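Local atomic coordinates of bifunctional protein FolD (Thermus thermophilus, PDB entry 6V6Y), a protein that probably oxidises 5,10-methylenetetrahydrofolate to the 5,10-methenyl form with NADP+ and then hydrolyses that to 10-formyltetrahydrofolate, working as a homodimer in one-carbon metabolism. Residues G38-S43 with Q94-P99; V106-H111 with F119-V124; F135-L140 with A263-N268; L140-L145 with G255-M260; V201-V206 with V224-N229. One frame throughout, in Å; residues are numbered along the deposited sequence.

Contact 1: residues G38-S43 with Q94-P99; sequences GEDPAS and QLPLPP
Ser43, in the first turn of helix 41-57, reaches the loop 94-99 with every atom of its side chain. CB rests on the aliphatic part of Gln94, 3.9 Å from CG. Beyond it, OG lies 3.8 Å from Pro96 CD, at the rim of a ring that follows a cis peptide bond. The hydroxyl sits beside its own backbone N (chi1 -60°), turned back toward the start of the helix, where it gives its hydrogen to Asp40 OD2 at 2.7 Å. A water then donates both to Ser43 OG and to Pro96 O, 3.0 Å from the latter, and so bridges the segments. Gln94 bends at chi2 and donates from NE2 to Leu95 O at 2.9 Å, on a lone pair in the carbonyl plane. Asp40 OD2 also accepts from Ser43 N, above the carboxylate plane. Two donors of one residue thus converge on a single oxygen, with Asp40 as the side-chain N-cap of helix 41-57 in the tetrahydrofolate dehydrogenase/cyclohydrolase catalytic domain.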
# COMPACT_ATOMS: atom_id res chain seq x y z
N GLY A 38 -13.01 -13.82 -24.41
CA GLY A 38 -12.40 -13.51 -25.69
C GLY A 38 -11.19 -14.37 -25.99
O GLY A 38 -10.90 -15.35 -25.31
N GLU A 39 -10.45 -13.96 -27.03
CA GLU A 39 -9.40 -14.79 -27.60
C GLU A 39 -8.09 -14.01 -27.78
O GLU A 39 -7.35 -14.23 -28.75
CB GLU A 39 -9.85 -15.39 -28.94
CG GLU A 39 -11.05 -16.36 -28.84
CD GLU A 39 -10.74 -17.61 -28.01
OE1 GLU A 39 -9.68 -18.23 -28.21
OE2 GLU A 39 -11.57 -17.98 -27.14
N ASP A 40 -7.75 -13.12 -26.85
CA ASP A 40 -6.49 -12.39 -26.96
C ASP A 40 -5.33 -13.39 -26.93
O ASP A 40 -5.23 -14.19 -25.99
CB ASP A 40 -6.33 -11.36 -25.84
CG ASP A 40 -4.91 -10.77 -25.77
OD1 ASP A 40 -4.36 -10.41 -26.83
OD2 ASP A 40 -4.35 -10.68 -24.66
N PRO A 41 -4.44 -13.37 -27.93
CA PRO A 41 -3.44 -14.45 -28.05
C PRO A 41 -2.49 -14.51 -26.88
O PRO A 41 -2.06 -15.61 -26.50
CB PRO A 41 -2.72 -14.11 -29.36
CG PRO A 41 -3.68 -13.25 -30.12
CD PRO A 41 -4.39 -12.45 -29.07
N ALA A 42 -2.11 -13.36 -26.32
CA ALA A 42 -1.31 -13.37 -25.11
C ALA A 42 -2.10 -13.93 -23.94
O ALA A 42 -1.56 -14.64 -23.09
CB ALA A 42 -0.80 -11.96 -24.80
N SER A 43 -3.40 -13.60 -23.87
CA SER A 43 -4.22 -14.15 -22.80
C SER A 43 -4.36 -15.66 -22.93
O SER A 43 -4.19 -16.39 -21.95
CB SER A 43 -5.59 -13.47 -22.80
OG SER A 43 -5.46 -12.07 -22.59
N GLN A 94 -8.56 -13.68 -15.98
CA GLN A 94 -7.43 -13.32 -16.83
C GLN A 94 -7.63 -11.91 -17.36
O GLN A 94 -8.67 -11.60 -17.96
CB GLN A 94 -7.31 -14.32 -17.98
CG GLN A 94 -6.19 -14.01 -18.94
CD GLN A 94 -4.83 -14.04 -18.25
OE1 GLN A 94 -4.51 -14.98 -17.51
NE2 GLN A 94 -4.04 -13.00 -18.48
N LEU A 95 -6.66 -11.04 -17.11
CA LEU A 95 -6.72 -9.68 -17.62
C LEU A 95 -5.94 -9.57 -18.91
O LEU A 95 -5.03 -10.37 -19.16
CB LEU A 95 -6.18 -8.69 -16.58
CG LEU A 95 -6.87 -8.93 -15.24
CD1 LEU A 95 -6.23 -8.13 -14.12
CD2 LEU A 95 -8.37 -8.65 -15.36
N PRO A 96 -6.26 -8.60 -19.78
CA PRO A 96 -7.27 -7.55 -19.61
C PRO A 96 -8.69 -8.02 -19.90
O PRO A 96 -8.90 -8.90 -20.73
CB PRO A 96 -6.85 -6.51 -20.64
CG PRO A 96 -6.30 -7.34 -21.76
CD PRO A 96 -5.65 -8.55 -21.12
N LEU A 97 -9.65 -7.41 -19.23
CA LEU A 97 -11.03 -7.66 -19.56
C LEU A 97 -11.45 -6.74 -20.70
O LEU A 97 -10.83 -5.69 -20.92
CB LEU A 97 -11.89 -7.44 -18.32
CG LEU A 97 -11.81 -8.66 -17.40
CD1 LEU A 97 -12.35 -8.38 -16.01
CD2 LEU A 97 -12.59 -9.79 -18.05
N PRO A 98 -12.46 -7.12 -21.47
CA PRO A 98 -12.94 -6.26 -22.56
C PRO A 98 -13.50 -4.95 -22.03
O PRO A 98 -13.93 -4.86 -20.87
CB PRO A 98 -14.03 -7.11 -23.24
CG PRO A 98 -14.38 -8.17 -22.25
CD PRO A 98 -13.12 -8.43 -21.48
N PRO A 99 -13.52 -3.90 -22.86
CA PRO A 99 -13.81 -2.55 -22.35
C PRO A 99 -15.19 -2.38 -21.75
O PRO A 99 -15.37 -1.49 -20.90
CB PRO A 99 -13.65 -1.68 -23.61
CG PRO A 99 -12.72 -2.43 -24.47
CD PRO A 99 -13.00 -3.88 -24.24
O HOH W 1 -7.78 -11.45 -21.83

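Contact 2: residues V106-H111 with F119-V124; sequences VLEAIH and FHPLNV
His120 lays the CD2 side of its imidazole against the carbonyls of Glu108 and Ile110, in the last part of helix 103-109 and the turn after it: CD2 stands 3.1 Å from Ile110 O, and NE2 is 3.3 Å from Glu108 O. Both oxygens approach the ring obliquely. With CG anti to the backbone N (chi1 -171°), the ring extends toward these carbonyls while its other nitrogen turns back to its own chain. There ND1 accepts from Leu122 N at 3.0 Å, the donor lying close to the ring plane, so that His120 caps helix 121-129. One face of the imidazole is overlain near its rim by CD of the following Pro121.

The same proline meets Glu108. The glutamate chain, extended beyond CG, crosses the pyrrolidine at about a right angle, and CG comes within 3.6 Å of Pro121 CD. The Glu108 carboxylate forms a salt bridge with Arg126 of the second subunit, while Gln104 donates to OE2. Nearby, Leu107 puts CD1 3.8 Å from Phe119 CD2, an apolar patch beside the polar one. Asp115 OD2 accepts a hydrogen bond from the backbone N of His120.

Since ND1 accepts a backbone N-H, it is probably unprotonated, and a neutral ring would then have its hydrogen on NE2.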
# COMPACT_ATOMS: atom_id res chain seq x y z
N VAL A 106 -15.29 -6.43 -11.16
CA VAL A 106 -15.17 -7.89 -11.27
C VAL A 106 -14.22 -8.43 -10.20
O VAL A 106 -14.55 -9.39 -9.48
CB VAL A 106 -14.69 -8.28 -12.68
CG1 VAL A 106 -14.15 -9.72 -12.69
CG2 VAL A 106 -15.82 -8.10 -13.68
N LEU A 107 -13.04 -7.82 -10.07
CA LEU A 107 -12.06 -8.27 -9.09
C LEU A 107 -12.61 -8.19 -7.67
O LEU A 107 -12.37 -9.10 -6.86
CB LEU A 107 -10.77 -7.43 -9.22
CG LEU A 107 -10.07 -7.58 -10.58
CD1 LEU A 107 -8.77 -6.73 -10.69
CD2 LEU A 107 -9.77 -9.05 -10.82
N GLU A 108 -13.33 -7.12 -7.34
CA GLU A 108 -13.92 -7.00 -6.01
C GLU A 108 -15.05 -8.00 -5.77
O GLU A 108 -15.41 -8.24 -4.61
CB GLU A 108 -14.44 -5.58 -5.78
CG GLU A 108 -13.32 -4.52 -5.75
CD GLU A 108 -13.77 -3.19 -5.14
OE1 GLU A 108 -14.95 -3.08 -4.74
OE2 GLU A 108 -12.94 -2.26 -5.07
N ALA A 109 -15.60 -8.60 -6.84
CA ALA A 109 -16.63 -9.63 -6.67
C ALA A 109 -16.05 -10.97 -6.23
O ALA A 109 -16.77 -11.77 -5.62
CB ALA A 109 -17.40 -9.83 -7.97
N ILE A 110 -14.77 -11.24 -6.50
CA ILE A 110 -14.19 -12.51 -6.12
C ILE A 110 -14.06 -12.57 -4.61
O ILE A 110 -13.64 -11.59 -3.98
CB ILE A 110 -12.81 -12.71 -6.77
CG1 ILE A 110 -12.89 -12.52 -8.29
CG2 ILE A 110 -12.23 -14.06 -6.37
CD1 ILE A 110 -11.54 -12.32 -8.95
N HIS A 111 -14.43 -13.69 -4.01
CA HIS A 111 -14.31 -13.79 -2.56
C HIS A 111 -12.84 -13.73 -2.15
O HIS A 111 -12.00 -14.44 -2.73
CB HIS A 111 -14.93 -15.07 -2.01
CG HIS A 111 -15.05 -15.05 -0.52
ND1 HIS A 111 -14.05 -15.50 0.31
CD2 HIS A 111 -16.02 -14.56 0.29
CE1 HIS A 111 -14.41 -15.32 1.57
NE2 HIS A 111 -15.61 -14.74 1.58
N PHE A 119 -5.89 -9.35 -5.78
CA PHE A 119 -6.29 -8.01 -6.19
C PHE A 119 -7.46 -7.46 -5.38
O PHE A 119 -7.71 -6.25 -5.42
CB PHE A 119 -6.66 -8.00 -7.68
CG PHE A 119 -5.49 -8.28 -8.60
CD1 PHE A 119 -4.19 -7.97 -8.20
CD2 PHE A 119 -5.69 -8.84 -9.86
CE1 PHE A 119 -3.10 -8.24 -9.03
CE2 PHE A 119 -4.61 -9.10 -10.70
CZ PHE A 119 -3.32 -8.81 -10.29
N HIS A 120 -8.17 -8.30 -4.63
CA HIS A 120 -9.30 -7.82 -3.86
C HIS A 120 -8.83 -6.80 -2.82
O HIS A 120 -7.82 -7.04 -2.13
CB HIS A 120 -10.02 -8.98 -3.18
CG HIS A 120 -11.33 -8.58 -2.56
ND1 HIS A 120 -11.40 -7.82 -1.41
CD2 HIS A 120 -12.61 -8.83 -2.92
CE1 HIS A 120 -12.66 -7.62 -1.10
NE2 HIS A 120 -13.42 -8.22 -2.00
N PRO A 121 -9.50 -5.66 -2.68
CA PRO A 121 -8.98 -4.62 -1.77
C PRO A 121 -8.75 -5.11 -0.35
O PRO A 121 -7.89 -4.56 0.34
CB PRO A 121 -10.05 -3.52 -1.83
CG PRO A 121 -11.31 -4.23 -2.34
CD PRO A 121 -10.78 -5.27 -3.30
N LEU A 122 -9.44 -6.17 0.09
CA LEU A 122 -9.16 -6.73 1.41
C LEU A 122 -7.78 -7.40 1.44
O LEU A 122 -7.07 -7.32 2.45
CB LEU A 122 -10.25 -7.73 1.83
CG LEU A 122 -9.92 -8.65 3.03
CD1 LEU A 122 -9.56 -7.87 4.30
CD2 LEU A 122 -11.04 -9.66 3.35
N ASN A 123 -7.39 -8.05 0.35
CA ASN A 123 -6.04 -8.60 0.31
C ASN A 123 -5.00 -7.51 0.15
O ASN A 123 -3.92 -7.57 0.76
CB ASN A 123 -5.93 -9.64 -0.80
CG ASN A 123 -6.65 -10.92 -0.44
OD1 ASN A 123 -6.51 -11.42 0.69
ND2 ASN A 123 -7.42 -11.46 -1.38
N VAL A 124 -5.29 -6.49 -0.67
CA VAL A 124 -4.38 -5.36 -0.76
C VAL A 124 -4.22 -4.70 0.60
O VAL A 124 -3.10 -4.38 1.04
CB VAL A 124 -4.88 -4.35 -1.82
CG1 VAL A 124 -3.87 -3.18 -1.96
CG2 VAL A 124 -5.12 -5.06 -3.14

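Contact 3: residues F135-L140 with A263-N268; sequences FPCTPL and AMLMGN
Asn268 and Leu140 approach from opposite directions, and the leucine methyl CD1 ends 3.7 Å from Asn268 OD1, close against the carboxamide. That amide is turned so that its own plane contains Phe135 O: ND2 donates to this carbonyl at 2.8 Å, and the donor also lies in the carbonyl plane. A second bond from ND2, to Val116 O, and a water that donates to OD1 while accepting from Phe135 N fix the rotation of the group. A buried amide is thereby held at both ends, and it ties down the residue just ahead of the cap of helix 137-148.

One turn back along helix 257-276, Met264 folds at chi2 and chi3 and sets its methyl CE 3.9 Å from Leu140 CB, while its CB lies over Cys137 O. Cys137 carries SG beside its backbone N (chi1 -63°), which directs the sulfur onto the backbone of the facing helix, 3.5 Å from Leu265 CA.

This is helix-helix packing in the NAD(P)-binding domain, at the N-terminal end of helix 137-148, where Thr138 belongs to the NADP pocket. Helix 168-177 packs on Pro136 and Pro139 of segment 135-140, whereas helices 8-24 and 41-57 flank segment 263-268, touching Met264, Leu265 and Met266.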
# COMPACT_ATOMS: atom_id res chain seq x y z
N PHE A 135 -1.55 -12.48 -1.61
CA PHE A 135 -0.85 -11.35 -2.21
C PHE A 135 -0.50 -11.62 -3.67
O PHE A 135 -0.45 -12.78 -4.11
CB PHE A 135 0.43 -11.07 -1.41
CG PHE A 135 0.17 -10.87 0.04
CD1 PHE A 135 -0.97 -10.20 0.47
CD2 PHE A 135 1.06 -11.34 0.99
CE1 PHE A 135 -1.22 -10.02 1.81
CE2 PHE A 135 0.83 -11.14 2.34
CZ PHE A 135 -0.32 -10.49 2.76
N PRO A 136 -0.27 -10.57 -4.47
CA PRO A 136 -0.10 -10.77 -5.92
C PRO A 136 1.12 -11.62 -6.27
O PRO A 136 2.13 -11.64 -5.56
CB PRO A 136 0.02 -9.34 -6.46
CG PRO A 136 -0.77 -8.49 -5.40
CD PRO A 136 -0.32 -9.13 -4.12
N CYS A 137 1.00 -12.35 -7.38
CA CYS A 137 1.90 -13.47 -7.64
C CYS A 137 3.27 -13.02 -8.14
O CYS A 137 4.29 -13.60 -7.76
CB CYS A 137 1.29 -14.43 -8.66
SG CYS A 137 -0.22 -15.18 -8.11
N THR A 138 3.31 -12.03 -9.03
CA THR A 138 4.63 -11.59 -9.50
C THR A 138 5.44 -10.98 -8.37
O THR A 138 6.60 -11.37 -8.19
CB THR A 138 4.48 -10.62 -10.67
OG1 THR A 138 3.78 -11.27 -11.73
CG2 THR A 138 5.86 -10.19 -11.17
N PRO A 139 4.90 -10.07 -7.55
CA PRO A 139 5.71 -9.58 -6.42
C PRO A 139 6.17 -10.69 -5.50
O PRO A 139 7.35 -10.72 -5.11
CB PRO A 139 4.75 -8.60 -5.70
CG PRO A 139 3.75 -8.19 -6.69
CD PRO A 139 3.61 -9.34 -7.67
N LEU A 140 5.28 -11.61 -5.12
CA LEU A 140 5.70 -12.75 -4.32
C LEU A 140 6.84 -13.48 -5.00
O LEU A 140 7.80 -13.90 -4.35
CB LEU A 140 4.52 -13.71 -4.10
CG LEU A 140 3.48 -13.30 -3.06
CD1 LEU A 140 2.21 -14.16 -3.18
CD2 LEU A 140 4.05 -13.36 -1.63
N ALA A 263 4.70 -20.17 -10.37
CA ALA A 263 4.89 -20.97 -9.16
C ALA A 263 4.12 -20.39 -7.98
O ALA A 263 3.52 -21.14 -7.19
CB ALA A 263 6.38 -21.06 -8.83
N MET A 264 4.14 -19.07 -7.81
CA MET A 264 3.48 -18.49 -6.65
C MET A 264 1.97 -18.45 -6.82
O MET A 264 1.26 -18.41 -5.81
CB MET A 264 4.02 -17.08 -6.36
CG MET A 264 5.54 -17.01 -6.30
SD MET A 264 6.28 -18.08 -5.07
CE MET A 264 5.51 -17.50 -3.60
N LEU A 265 1.47 -18.47 -8.05
CA LEU A 265 0.04 -18.68 -8.24
C LEU A 265 -0.37 -20.08 -7.78
O LEU A 265 -1.41 -20.25 -7.12
CB LEU A 265 -0.33 -18.46 -9.71
CG LEU A 265 -1.74 -18.92 -10.10
CD1 LEU A 265 -2.82 -18.12 -9.35
CD2 LEU A 265 -1.93 -18.84 -11.61
N MET A 266 0.43 -21.10 -8.10
CA MET A 266 0.14 -22.43 -7.58
C MET A 266 0.20 -22.42 -6.06
O MET A 266 -0.64 -23.04 -5.38
CB MET A 266 1.11 -23.47 -8.16
CG MET A 266 1.04 -23.55 -9.68
SD MET A 266 -0.66 -23.79 -10.12
CE MET A 266 -0.76 -22.87 -11.63
N GLY A 267 1.17 -21.69 -5.50
CA GLY A 267 1.28 -21.61 -4.05
C GLY A 267 0.12 -20.84 -3.43
O GLY A 267 -0.33 -21.16 -2.32
N ASN A 268 -0.37 -19.82 -4.12
CA ASN A 268 -1.53 -19.10 -3.59
C ASN A 268 -2.79 -19.96 -3.67
O ASN A 268 -3.72 -19.77 -2.87
CB ASN A 268 -1.76 -17.79 -4.35
CG ASN A 268 -1.08 -16.59 -3.71
OD1 ASN A 268 -0.41 -16.69 -2.68
ND2 ASN A 268 -1.26 -15.42 -4.33
O HOH W 2 0.14 -15.04 -0.42

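Contact 4: residues L140-L145 with G255-M260; sequences LGVVRL and GGVGPM
Met260 leaves its helix with CG beside the backbone N (chi1 -66°) and bends again at chi2 and chi3, a curl that brings CE back over helix 137-148, against Arg144. Arg144 contributes only its stem to the meeting: CG, set anti to the backbone N, lies 3.6 Å from Met260 CE, and the two side chains run at about a right angle. This is helix-on-helix packing in the Rossmann-type NAD(P)-binding domain, where the first turn of helix 257-276 rests on helix 137-148.

The helices come close at Gly141, which has no side chain: its CA is 4.7 Å from Met260 CA, and Met260 CB rests 3.8 Å from Gly141 O. Further along, Leu145 passes obliquely across the thioether chain and places CD1 3.7 Å from Met260 CG; the same methyl also lies near Gly256 O.

The polar end of Arg144 leaves this apolar surface for a salt bridge with Glu18 on helix 8-24, the same helix that touches Met260 through Ala11. Toward the sheet, Val142 and Val257 both pack on Val224. There, Val142 CG2 and Val257 CG1 face each other at 4.2 Å.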
# COMPACT_ATOMS: atom_id res chain seq x y z
N LEU A 140 5.28 -11.61 -5.12
CA LEU A 140 5.70 -12.75 -4.32
C LEU A 140 6.84 -13.48 -5.00
O LEU A 140 7.80 -13.90 -4.35
CB LEU A 140 4.52 -13.71 -4.10
CG LEU A 140 3.48 -13.30 -3.06
CD1 LEU A 140 2.21 -14.16 -3.18
CD2 LEU A 140 4.05 -13.36 -1.63
N GLY A 141 6.75 -13.63 -6.32
CA GLY A 141 7.77 -14.37 -7.03
C GLY A 141 9.09 -13.63 -7.06
O GLY A 141 10.16 -14.25 -7.00
N VAL A 142 9.04 -12.30 -7.14
CA VAL A 142 10.27 -11.51 -7.14
C VAL A 142 10.94 -11.60 -5.78
O VAL A 142 12.15 -11.86 -5.68
CB VAL A 142 9.95 -10.07 -7.54
CG1 VAL A 142 11.09 -9.15 -7.20
CG2 VAL A 142 9.58 -10.05 -9.04
N VAL A 143 10.18 -11.42 -4.70
CA VAL A 143 10.76 -11.54 -3.36
C VAL A 143 11.35 -12.93 -3.16
O VAL A 143 12.52 -13.09 -2.77
CB VAL A 143 9.71 -11.20 -2.28
CG1 VAL A 143 10.27 -11.46 -0.90
CG2 VAL A 143 9.27 -9.74 -2.38
N ARG A 144 10.56 -13.98 -3.45
CA ARG A 144 11.05 -15.34 -3.26
C ARG A 144 12.29 -15.62 -4.09
O ARG A 144 13.25 -16.23 -3.60
CB ARG A 144 9.94 -16.35 -3.59
CG ARG A 144 10.43 -17.79 -3.67
CD ARG A 144 10.16 -18.55 -2.39
NE ARG A 144 10.83 -19.85 -2.40
CZ ARG A 144 10.37 -20.94 -1.80
NH1 ARG A 144 9.20 -20.90 -1.16
NH2 ARG A 144 11.06 -22.08 -1.87
N LEU A 145 12.30 -15.16 -5.34
CA LEU A 145 13.47 -15.35 -6.19
C LEU A 145 14.72 -14.74 -5.55
O LEU A 145 15.77 -15.39 -5.50
CB LEU A 145 13.23 -14.78 -7.58
CG LEU A 145 14.36 -14.97 -8.60
CD1 LEU A 145 13.78 -15.16 -9.98
CD2 LEU A 145 15.32 -13.76 -8.60
N GLY A 255 12.31 -16.92 -18.74
CA GLY A 255 12.94 -17.80 -17.76
C GLY A 255 13.41 -17.15 -16.48
O GLY A 255 14.05 -17.83 -15.66
N GLY A 256 13.13 -15.86 -16.26
CA GLY A 256 13.51 -15.26 -15.00
C GLY A 256 12.30 -15.13 -14.09
O GLY A 256 11.93 -16.08 -13.38
N VAL A 257 11.65 -13.96 -14.14
CA VAL A 257 10.49 -13.71 -13.28
C VAL A 257 9.32 -14.60 -13.67
O VAL A 257 8.60 -15.12 -12.80
CB VAL A 257 10.12 -12.23 -13.35
CG1 VAL A 257 8.76 -11.99 -12.68
CG2 VAL A 257 11.24 -11.38 -12.74
N GLY A 258 9.09 -14.78 -14.96
CA GLY A 258 7.93 -15.47 -15.47
C GLY A 258 7.64 -16.80 -14.80
O GLY A 258 6.51 -17.07 -14.36
N PRO A 259 8.64 -17.69 -14.72
CA PRO A 259 8.42 -18.95 -14.00
C PRO A 259 8.04 -18.74 -12.55
O PRO A 259 7.24 -19.53 -12.01
CB PRO A 259 9.77 -19.68 -14.13
CG PRO A 259 10.36 -19.15 -15.38
CD PRO A 259 9.89 -17.71 -15.51
N MET A 260 8.58 -17.72 -11.89
CA MET A 260 8.22 -17.50 -10.49
C MET A 260 6.78 -17.01 -10.35
O MET A 260 6.11 -17.36 -9.37
CB MET A 260 9.20 -16.52 -9.84
CG MET A 260 10.59 -17.07 -9.74
SD MET A 260 10.67 -18.58 -8.79
CE MET A 260 10.05 -18.05 -7.23

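Contact 5: residues V201-V206 with V224-N229; sequences VLVVAV and VDVGVN. With NAP (NADP nicotinamide-adenine-dinucleotide phosphate), chain B.
Val224 and Val204 join neighbouring parallel strands of the Rossmann sheet through the backbone. Val224 N donates to Leu202 O at 2.7 Å, almost straight, and Val224 O receives Val204 N at 2.9 Å. Val204 O then accepts from Val226 N, continuing the ladder just past the end of strand 222-225. On one face, Val203 and Val224 lie side by side, pointing the same way, and Val203 CG1 also reaches Val226 CG2. Beyond the strand, Ala205 CB packs 3.7 Å from Val226 CB.

Asp225 points to the other face, and its OD1 accepts from Gly227 N in an Asx turn; Asp238 N and Val239 N also bond its carboxylate, and these bonds hold it where the chain leaves strand 222-225. These strand ends form part of the NADP pocket. Val206 CG1 borders the adenosine ribose, Val228 O receives a weak bond from the nicotinamide ribose hydroxyl O2D, and Val226 O stands 3.2 Å from C2N of the nicotinamide ring.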
# COMPACT_ATOMS: atom_id res chain seq x y z
N VAL A 201 19.46 -3.34 -5.36
CA VAL A 201 18.54 -4.24 -6.04
C VAL A 201 17.63 -3.36 -6.89
O VAL A 201 16.99 -2.43 -6.37
CB VAL A 201 17.73 -5.10 -5.06
CG1 VAL A 201 16.77 -6.05 -5.80
CG2 VAL A 201 18.65 -5.89 -4.13
N LEU A 202 17.60 -3.63 -8.20
CA LEU A 202 16.79 -2.87 -9.14
C LEU A 202 15.76 -3.81 -9.78
O LEU A 202 16.13 -4.82 -10.39
CB LEU A 202 17.68 -2.23 -10.21
CG LEU A 202 16.97 -1.42 -11.29
CD1 LEU A 202 16.34 -0.15 -10.72
CD2 LEU A 202 17.95 -1.08 -12.39
N VAL A 203 14.48 -3.48 -9.61
CA VAL A 203 13.39 -4.26 -10.20
C VAL A 203 12.68 -3.38 -11.21
O VAL A 203 12.23 -2.28 -10.87
CB VAL A 203 12.40 -4.74 -9.12
CG1 VAL A 203 11.41 -5.75 -9.72
CG2 VAL A 203 13.15 -5.32 -7.92
N VAL A 204 12.55 -3.87 -12.45
CA VAL A 204 12.00 -3.07 -13.54
C VAL A 204 10.75 -3.75 -14.07
O VAL A 204 10.81 -4.88 -14.56
CB VAL A 204 13.03 -2.85 -14.66
CG1 VAL A 204 12.48 -1.93 -15.73
CG2 VAL A 204 14.36 -2.30 -14.08
N ALA A 205 9.60 -3.04 -13.99
CA ALA A 205 8.31 -3.52 -14.54
C ALA A 205 7.61 -2.37 -15.26
O ALA A 205 6.63 -1.81 -14.78
CB ALA A 205 7.42 -4.11 -13.44
N VAL A 206 8.09 -2.04 -16.46
CA VAL A 206 7.53 -0.92 -17.21
C VAL A 206 6.98 -1.32 -18.57
O VAL A 206 6.14 -0.59 -19.12
CB VAL A 206 8.58 0.21 -17.38
CG1 VAL A 206 9.01 0.72 -16.02
CG2 VAL A 206 9.77 -0.30 -18.15
N VAL A 224 16.42 -7.31 -11.48
CA VAL A 224 15.27 -8.19 -11.70
C VAL A 224 14.40 -7.57 -12.78
O VAL A 224 13.91 -6.45 -12.62
CB VAL A 224 14.48 -8.40 -10.40
CG1 VAL A 224 13.25 -9.25 -10.64
CG2 VAL A 224 15.38 -9.04 -9.34
N ASP A 225 14.19 -8.30 -13.88
CA ASP A 225 13.56 -7.77 -15.08
C ASP A 225 12.18 -8.41 -15.25
O ASP A 225 12.06 -9.55 -15.70
CB ASP A 225 14.44 -8.04 -16.29
CG ASP A 225 13.95 -7.35 -17.56
OD1 ASP A 225 12.83 -6.79 -17.58
OD2 ASP A 225 14.70 -7.38 -18.55
N VAL A 226 11.13 -7.66 -14.91
CA VAL A 226 9.76 -8.17 -14.98
C VAL A 226 9.15 -8.00 -16.37
O VAL A 226 8.11 -8.62 -16.66
CB VAL A 226 8.89 -7.49 -13.90
CG1 VAL A 226 7.51 -8.13 -13.79
CG2 VAL A 226 9.60 -7.53 -12.54
N GLY A 227 9.77 -7.22 -17.25
CA GLY A 227 9.15 -6.93 -18.53
C GLY A 227 9.03 -8.17 -19.40
O GLY A 227 9.86 -9.08 -19.36
N VAL A 228 7.96 -8.22 -20.18
CA VAL A 228 7.79 -9.27 -21.17
C VAL A 228 7.29 -8.60 -22.45
O VAL A 228 6.09 -8.37 -22.61
CB VAL A 228 6.82 -10.37 -20.68
CG1 VAL A 228 6.38 -11.26 -21.84
CG2 VAL A 228 7.44 -11.19 -19.55
N ASN A 229 8.21 -8.23 -23.33
CA ASN A 229 7.87 -7.44 -24.52
C ASN A 229 7.99 -8.32 -25.76
O ASN A 229 9.11 -8.68 -26.17
CB ASN A 229 8.75 -6.20 -24.61
CG ASN A 229 8.72 -5.36 -23.34
OD1 ASN A 229 7.78 -4.60 -23.11
ND2 ASN A 229 9.73 -5.51 -22.50
PA NAP B . 1.62 -1.03 -16.29
O1A NAP B . 1.11 -1.46 -17.61
O2A NAP B . 0.52 -0.58 -15.41
O5B NAP B . 2.72 0.13 -16.48
C5B NAP B . 4.01 -0.05 -15.94
C4B NAP B . 4.50 1.22 -15.26
O4B NAP B . 5.79 1.56 -15.74
C3B NAP B . 3.60 2.42 -15.50
O3B NAP B . 2.80 2.63 -14.37
C2B NAP B . 4.53 3.59 -15.78
O2B NAP B . 4.49 4.57 -14.76
C1B NAP B . 5.92 2.97 -15.84
N9A NAP B . 6.61 3.35 -17.09
C8A NAP B . 6.22 3.02 -18.36
N7A NAP B . 7.10 3.56 -19.23
C5A NAP B . 8.05 4.22 -18.53
C6A NAP B . 9.18 4.94 -18.92
N6A NAP B . 9.47 5.07 -20.21
N1A NAP B . 9.98 5.52 -17.97
C2A NAP B . 9.67 5.39 -16.63
N3A NAP B . 8.55 4.67 -16.25
C4A NAP B . 7.75 4.10 -17.18
O3 NAP B . 2.46 -2.22 -15.61
PN NAP B . 2.33 -3.82 -15.69
O1N NAP B . 0.89 -4.16 -15.82
O2N NAP B . 3.14 -4.41 -14.61
O5D NAP B . 3.04 -4.14 -17.10
C5D NAP B . 4.41 -3.84 -17.27
C4D NAP B . 5.12 -4.98 -17.99
O4D NAP B . 5.33 -6.07 -17.11
C3D NAP B . 4.29 -5.49 -19.16
O3D NAP B . 5.05 -5.43 -20.34
C2D NAP B . 3.97 -6.93 -18.82
O2D NAP B . 4.15 -7.74 -19.96
C1D NAP B . 4.98 -7.29 -17.75
N1N NAP B . 4.41 -8.26 -16.80
C2N NAP B . 5.02 -9.47 -16.65
C3N NAP B . 4.50 -10.40 -15.76
C7N NAP B . 5.24 -11.69 -15.52
O7N NAP B . 4.65 -12.67 -14.71
N7N NAP B . 6.44 -11.86 -16.08
C4N NAP B . 3.37 -10.10 -15.02
C5N NAP B . 2.76 -8.86 -15.19
C6N NAP B . 3.29 -7.94 -16.08
P2B NAP B . 3.25 5.59 -14.61
O1X NAP B . 2.11 4.89 -13.92
O2X NAP B . 3.70 6.76 -13.78
O3X NAP B . 2.81 6.06 -15.98

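Overall arrangement
Contacts 3 and 4 are successive parts of one helix pair, 137-148 with 257-276; they share Leu140, their centres lie 9 Å apart, and Met264 CG touches Gly141 CA at 3.5 Å. Contact 5 adjoins this pair, Val257 CG2 lying 3.6 Å from Val224 CG1 and Thr138 CG2 3.7 Å from Val226 CG1, so helices and strand ends together border the NADP site. Contact 2 packs helix 103-109 of the catalytic part of the chain against the beginning of helix 121-129, and its Asn123 O packs on Phe135 of contact 3. Contact 1, centred about 22 Å from contact 5, meets contact 2 through Leu95 and Phe119, whose side chains each stand about 8 Å from the cofactor.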